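Novel protein similar to vertebrate potassium voltage-gated channel, subfamily H (Eag-related) family (Danio rerio, PDB 3UKN) probably serves as a pore-forming subunit of a voltage-gated delayed-rectifier potassium channel, represented here by its cytoplasmic C-linker and cyclic nucleotide-binding homology domain. Local coordinates at residues B[146-151]-B[195-200]. Numbering follows the deposited sequence.
Sequences GSDSLT and EIQHDL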
ATOM      1  N   GLY B 146      -4.849  -0.421  19.995  1.00 24.73           N
ATOM      2  CA  GLY B 146      -5.048   0.771  19.199  1.00 19.51           C
ATOM      3  C   GLY B 146      -4.982   2.071  19.966  1.00 34.80           C
ATOM      4  O   GLY B 146      -4.140   2.265  20.848  1.00 32.16           O
ATOM      5  N   SER B 147      -5.883   2.971  19.607  1.00 32.17           N
ATOM      6  CA  SER B 147      -5.946   4.284  20.210  1.00 41.26           C
ATOM      7  C   SER B 147      -7.401   4.730  20.275  1.00 45.29           C
ATOM      8  O   SER B 147      -8.258   4.185  19.582  1.00 48.60           O
ATOM      9  CB  SER B 147      -5.115   5.267  19.392  1.00 39.79           C
ATOM     10  OG  SER B 147      -5.378   6.599  19.769  1.00 48.75           O
ATOM     11  N   ASP B 148      -7.667   5.716  21.125  1.00 25.81           N
ATOM     12  CA  ASP B 148      -9.013   6.196  21.389  1.00 40.94           C
ATOM     13  C   ASP B 148      -9.449   7.339  20.471  1.00 50.01           C
ATOM     14  O   ASP B 148     -10.625   7.678  20.446  1.00 64.31           O
ATOM     15  CB  ASP B 148      -9.119   6.651  22.850  1.00 52.03           C
ATOM     16  CG  ASP B 148      -8.221   7.831  23.155  1.00 65.24           C
ATOM     17  OD1 ASP B 148      -6.993   7.636  23.248  1.00 66.62           O
ATOM     18  OD2 ASP B 148      -8.737   8.957  23.304  1.00 75.15           O
ATOM     19  N   SER B 149      -8.535   7.946  19.721  1.00 59.48           N
ATOM     20  CA  SER B 149      -8.953   9.069  18.867  1.00 68.22           C
ATOM     21  C   SER B 149      -8.776   8.805  17.378  1.00 54.53           C
ATOM     22  O   SER B 149      -8.013   9.488  16.699  1.00 59.52           O
ATOM     23  CB  SER B 149      -8.248  10.367  19.269  1.00 79.91           C
ATOM     24  OG  SER B 149      -8.969  11.027  20.294  1.00 86.47           O
ATOM     25  N   LEU B 150      -9.515   7.825  16.874  1.00 47.05           N
ATOM     26  CA  LEU B 150      -9.251   7.272  15.561  1.00 48.34           C
ATOM     27  C   LEU B 150      -9.866   8.047  14.401  1.00 52.32           C
ATOM     28  O   LEU B 150      -9.507   7.811  13.247  1.00 50.49           O
ATOM     29  CB  LEU B 150      -9.708   5.814  15.513  1.00 42.60           C
ATOM     30  CG  LEU B 150      -9.028   4.890  16.527  1.00 42.86           C
ATOM     31  CD1 LEU B 150      -9.557   3.470  16.409  1.00 38.86           C
ATOM     32  CD2 LEU B 150      -7.522   4.903  16.333  1.00 38.14           C
ATOM     33  N   THR B 151     -10.783   8.966  14.685  1.00 57.80           N
ATOM     34  CA  THR B 151     -11.565   9.551  13.603  1.00 64.14           C
ATOM     35  C   THR B 151     -11.315  11.031  13.343  1.00 73.86           C
ATOM     36  O   THR B 151     -12.093  11.661  12.631  1.00 85.07           O
ATOM     37  CB  THR B 151     -13.093   9.340  13.798  1.00 65.17           C
ATOM     38  OG1 THR B 151     -13.588  10.218  14.817  1.00 66.08           O
ATOM     39  CG2 THR B 151     -13.409   7.891  14.159  1.00 61.57           C
ATOM     40  N   GLU B 195     -17.772   3.942  21.991  1.00 36.27           N
ATOM     41  CA  GLU B 195     -17.739   2.533  22.401  1.00 35.20           C
ATOM     42  C   GLU B 195     -16.369   1.851  22.347  1.00 26.43           C
ATOM     43  O   GLU B 195     -16.120   0.875  23.062  1.00 22.79           O
ATOM     44  CB  GLU B 195     -18.732   1.703  21.592  1.00 39.62           C
ATOM     45  CG  GLU B 195     -20.112   2.314  21.448  1.00 59.39           C
ATOM     46  CD  GLU B 195     -21.082   1.859  22.509  1.00 70.16           C
ATOM     47  OE1 GLU B 195     -20.742   0.923  23.255  1.00 70.30           O
ATOM     48  OE2 GLU B 195     -22.187   2.437  22.597  1.00 84.44           O
ATOM     49  N   ILE B 196     -15.482   2.344  21.501  1.00 32.52           N
ATOM     50  CA  ILE B 196     -14.224   1.656  21.302  1.00 30.55           C
ATOM     51  C   ILE B 196     -13.449   1.500  22.601  1.00 25.90           C
ATOM     52  O   ILE B 196     -12.715   0.515  22.798  1.00 26.68           O
ATOM     53  CB  ILE B 196     -13.347   2.362  20.251  1.00 37.32           C
ATOM     54  CG1 ILE B 196     -12.089   1.519  19.951  1.00 26.66           C
ATOM     55  CG2 ILE B 196     -13.019   3.798  20.694  1.00 35.69           C
ATOM     56  CD1 ILE B 196     -11.126   2.210  19.056  1.00 29.49           C
ATOM     57  N   GLN B 197     -13.596   2.442  23.516  1.00 30.27           N
ATOM     58  CA  GLN B 197     -12.762   2.360  24.705  1.00 31.53           C
ATOM     59  C   GLN B 197     -13.132   1.195  25.636  1.00 25.49           C
ATOM     60  O   GLN B 197     -12.264   0.675  26.344  1.00 17.32           O
ATOM     61  CB  GLN B 197     -12.717   3.685  25.446  1.00 38.17           C
ATOM     62  CG  GLN B 197     -11.844   4.716  24.783  1.00 30.94           C
ATOM     63  CD  GLN B 197     -11.970   6.088  25.453  1.00 39.46           C
ATOM     64  OE1 GLN B 197     -13.045   6.688  25.462  1.00 43.05           O
ATOM     65  NE2 GLN B 197     -10.873   6.580  26.014  1.00 46.24           N
ATOM     66  N   HIS B 198     -14.397   0.770  25.633  1.00 29.05           N
ATOM     67  CA  HIS B 198     -14.773  -0.410  26.419  1.00 33.81           C
ATOM     68  C   HIS B 198     -14.025  -1.669  25.947  1.00 33.19           C
ATOM     69  O   HIS B 198     -13.831  -2.613  26.713  1.00 27.07           O
ATOM     70  CB  HIS B 198     -16.278  -0.714  26.308  1.00 32.04           C
ATOM     71  CG  HIS B 198     -17.175   0.401  26.741  1.00 34.38           C
ATOM     72  ND1 HIS B 198     -18.139   0.938  25.913  1.00 36.83           N
ATOM     73  CD2 HIS B 198     -17.282   1.054  27.922  1.00 31.14           C
ATOM     74  CE1 HIS B 198     -18.792   1.890  26.560  1.00 35.66           C
ATOM     75  NE2 HIS B 198     -18.293   1.976  27.781  1.00 36.03           N
ATOM     76  N   ASP B 199     -13.658  -1.715  24.668  1.00 29.66           N
ATOM     77  CA  ASP B 199     -13.071  -2.933  24.110  1.00 31.44           C
ATOM     78  C   ASP B 199     -11.561  -2.824  23.916  1.00 35.61           C
ATOM     79  O   ASP B 199     -10.894  -3.827  23.644  1.00 42.89           O
ATOM     80  CB  ASP B 199     -13.753  -3.297  22.794  1.00 38.12           C
ATOM     81  CG  ASP B 199     -15.172  -3.812  23.000  1.00 47.92           C
ATOM     82  OD1 ASP B 199     -15.400  -4.575  23.958  1.00 51.64           O
ATOM     83  OD2 ASP B 199     -16.064  -3.437  22.218  1.00 46.39           O
ATOM     84  N   LEU B 200     -11.033  -1.607  24.070  1.00 28.12           N
ATOM     85  CA  LEU B 200      -9.611  -1.311  23.887  1.00 23.13           C
ATOM     86  C   LEU B 200      -8.786  -1.805  25.078  1.00 27.88           C
ATOM     87  O   LEU B 200      -8.833  -1.244  26.180  1.00 25.15           O
ATOM     88  CB  LEU B 200      -9.442   0.192  23.710  1.00 22.96           C
ATOM     89  CG  LEU B 200      -8.183   0.777  23.078  1.00 38.02           C
ATOM     90  CD1 LEU B 200      -7.914   0.196  21.689  1.00 29.03           C
ATOM     91  CD2 LEU B 200      -8.347   2.287  23.003  1.00 39.38           C
TER
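The CG1-CD1 branch of Ile196 is extended, with CG1 anti to the backbone N (chi1 -174°) and CD1 continuing the line, and this carries its terminal methyl out from the helix to Leu150. The two side chains cross at about a right angle and meet methyl to methyl, Leu150 CD1 to Ile196 CD1, at 3.3 Å, tighter than ordinary van der Waals contact. The same Ile196 CD1 rests 3.5 Å from Ser147 O. With chi1 at -161°, Leu200 sends both branches to the start of the loop: its CD1 sits 3.6 Å from Gly146 N, and its CD2 packs 3.8 Å from Ser147 C. Toward solvent, the amide of Gln197 lies over the Asp148 methylene, with Gln197 NE2 3.6 Å from Asp148 CB; amide and carboxylate planes are 19° apart, but this is packing on CB, not a bond to the carboxylate. No hydrogen bond spans the two segments; Asp148 OD1 instead takes a salt bridge from Arg205 and a hydrogen bond from Asn203, residues that follow Leu200 in the chain. Leu150 also touches Phe192 one turn earlier on the helix, and Leu175 and Leu178 of helix 175-184. Gly146 pairs through its backbone with Tyr202 and Leu204. The contact thus packs the end of helix 186-199 against the beta-roll where the helix hands over to the short strand that, in KCNH channels, occupies the cyclic-nucleotide pocket as an intrinsic ligand.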